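Local structure of interpain A (Prevotella intermedia, 3BB7) at residues 183-186 with 187-191. The protein probably acts as a cysteine protease of the C10 family; this chain is a zymogen fragment holding propeptide and peptidase domain. The protein carries 1 engineered substitution. Residues are numbered along the deposited sequence; the frame is centred on the assembly and turned at random.
Sequences ATLM and LHCGV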
ATOM      1  N   ALA A 183      11.855   2.479  12.870  1.00 11.04           N
ATOM      2  CA  ALA A 183      12.118   3.829  12.371  1.00 10.83           C
ATOM      3  C   ALA A 183      13.300   3.846  11.409  1.00 10.75           C
ATOM      4  O   ALA A 183      13.290   4.604  10.458  1.00 10.80           O
ATOM      5  CB  ALA A 183      12.379   4.773  13.522  1.00 11.65           C
ATOM      6  N   THR A 184      14.335   3.040  11.693  1.00 10.12           N
ATOM      7  CA  THR A 184      15.491   2.935  10.806  1.00 10.67           C
ATOM      8  C   THR A 184      15.049   2.390   9.451  1.00 10.55           C
ATOM      9  O   THR A 184      15.416   2.949   8.420  1.00 10.06           O
ATOM     10  CB  THR A 184      16.547   2.024  11.441  1.00 10.45           C
ATOM     11  OG1 THR A 184      17.004   2.625  12.667  1.00 12.06           O
ATOM     12  CG2 THR A 184      17.707   1.811  10.489  1.00 12.18           C
ATOM     13  N   LEU A 185      14.270   1.301   9.463  1.00 10.14           N
ATOM     14  CA  LEU A 185      13.782   0.699   8.231  1.00 10.17           C
ATOM     15  C   LEU A 185      12.919   1.685   7.417  1.00  9.44           C
ATOM     16  O   LEU A 185      13.093   1.823   6.201  1.00 10.58           O
ATOM     17  CB  LEU A 185      13.014  -0.592   8.553  1.00  9.92           C
ATOM     18  CG  LEU A 185      12.419  -1.341   7.354  1.00 10.58           C
ATOM     19  CD1 LEU A 185      13.554  -1.828   6.393  1.00 12.09           C
ATOM     20  CD2 LEU A 185      11.582  -2.513   7.804  1.00 11.47           C
ATOM     21  N   MET A 186      12.018   2.405   8.095  1.00  9.61           N
ATOM     22  CA  MET A 186      11.159   3.405   7.430  1.00  9.55           C
ATOM     23  C   MET A 186      11.990   4.497   6.771  1.00  9.62           C
ATOM     24  O   MET A 186      11.754   4.841   5.623  1.00  9.76           O
ATOM     25  CB  MET A 186      10.239   4.060   8.456  1.00 10.03           C
ATOM     26  CG  MET A 186       9.130   3.169   8.952  1.00 11.21           C
ATOM     27  SD  MET A 186       7.830   2.997   7.711  1.00 11.95           S
ATOM     28  CE  MET A 186       6.741   1.848   8.548  1.00 12.58           C
ATOM     29  N   LEU A 187      12.986   5.016   7.509  1.00  9.58           N
ATOM     30  CA  LEU A 187      13.829   6.082   6.980  1.00 10.62           C
ATOM     31  C   LEU A 187      14.587   5.562   5.756  1.00 10.21           C
ATOM     32  O   LEU A 187      14.623   6.197   4.711  1.00 10.41           O
ATOM     33  CB  LEU A 187      14.799   6.538   8.059  1.00 11.49           C
ATOM     34  CG  LEU A 187      16.068   7.257   7.596  1.00 15.33           C
ATOM     35  CD1 LEU A 187      15.645   8.589   7.184  1.00 17.57           C
ATOM     36  CD2 LEU A 187      17.079   7.324   8.724  1.00 17.53           C
ATOM     37  N   HIS A 188      15.144   4.362   5.865  1.00  9.78           N
ATOM     38  CA  HIS A 188      15.937   3.824   4.762  1.00  9.25           C
ATOM     39  C   HIS A 188      15.079   3.556   3.536  1.00  9.28           C
ATOM     40  O   HIS A 188      15.503   3.853   2.404  1.00  9.48           O
ATOM     41  CB  HIS A 188      16.666   2.582   5.226  1.00  9.02           C
ATOM     42  CG  HIS A 188      17.818   2.883   6.125  1.00  9.41           C
ATOM     43  ND1 HIS A 188      18.941   2.084   6.168  1.00 11.76           N
ATOM     44  CD2 HIS A 188      18.049   3.920   6.974  1.00 11.21           C
ATOM     45  CE1 HIS A 188      19.799   2.592   7.043  1.00 12.85           C
ATOM     46  NE2 HIS A 188      19.296   3.718   7.524  1.00 13.30           N
ATOM     47  N   CYS A 189      13.858   3.060   3.752  1.00  9.20           N
ATOM     48  CA  CYS A 189      12.950   2.825   2.604  1.00  9.52           C
ATOM     49  C   CYS A 189      12.601   4.134   1.924  1.00 10.33           C
ATOM     50  O   CYS A 189      12.496   4.170   0.675  1.00 11.55           O
ATOM     51  CB  CYS A 189      11.683   2.105   3.044  1.00  9.47           C
ATOM     52  SG  CYS A 189      11.979   0.370   3.479  1.00 11.39           S
ATOM     53  N   GLY A 190      12.392   5.196   2.714  1.00  8.40           N
ATOM     54  CA  GLY A 190      12.112   6.511   2.100  1.00 10.17           C
ATOM     55  C   GLY A 190      13.304   7.049   1.315  1.00  9.49           C
ATOM     56  O   GLY A 190      13.166   7.485   0.152  1.00 10.16           O
ATOM     57  N   VAL A 191      14.481   7.094   1.944  1.00  9.43           N
ATOM     58  CA  VAL A 191      15.668   7.633   1.263  1.00 10.08           C
ATOM     59  C   VAL A 191      15.951   6.829  -0.021  1.00  9.31           C
ATOM     60  O   VAL A 191      16.247   7.394  -1.078  1.00  9.18           O
ATOM     61  CB  VAL A 191      16.875   7.631   2.205  1.00  9.74           C
ATOM     62  CG1 VAL A 191      18.161   7.953   1.432  1.00 10.54           C
ATOM     63  CG2 VAL A 191      16.626   8.640   3.352  1.00 11.22           C
TER
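C189 N donates a hydrogen bond to L185 O at 2.8 Å, and H188 N one to T184 O at 2.9 Å. L187 N to A183 O and G190 N to M186 O, both 3.0 Å, complete four successive bonds from the N-H of residue i+4 to the carbonyl of residue i, the repeat that defines an alpha helix. T184 and H188 run alongside each other, their ends on the same side of the helix: the methyl CG2 of T184 sits over one face of the imidazole, 4.1 Å from the ring centroid and 18° off its normal, a CH-pi contact displaced toward the rim near NE2 (3.9 Å from CG2). OG1 lies beside the backbone N (chi1 -63°), where it bonds N180 O, and this puts CG2 anti to that N and over the ring. H188 ND1 is hydrogen-bonded to Y161 OH, which helps fix the ring's rotation, and the rings of F156 and Y161 meet it steeply. On another side of the helix, L185 CD1 reaches C189 SG at 4.0 Å. All this belongs to helix 176-192 of the peptidase region: L185, M186 and C189 pack on helix 116-128, which starts at the predicted nucleophile position, engineered to A116 here, whereas L187, H188 and V191 rest on strand 150-154.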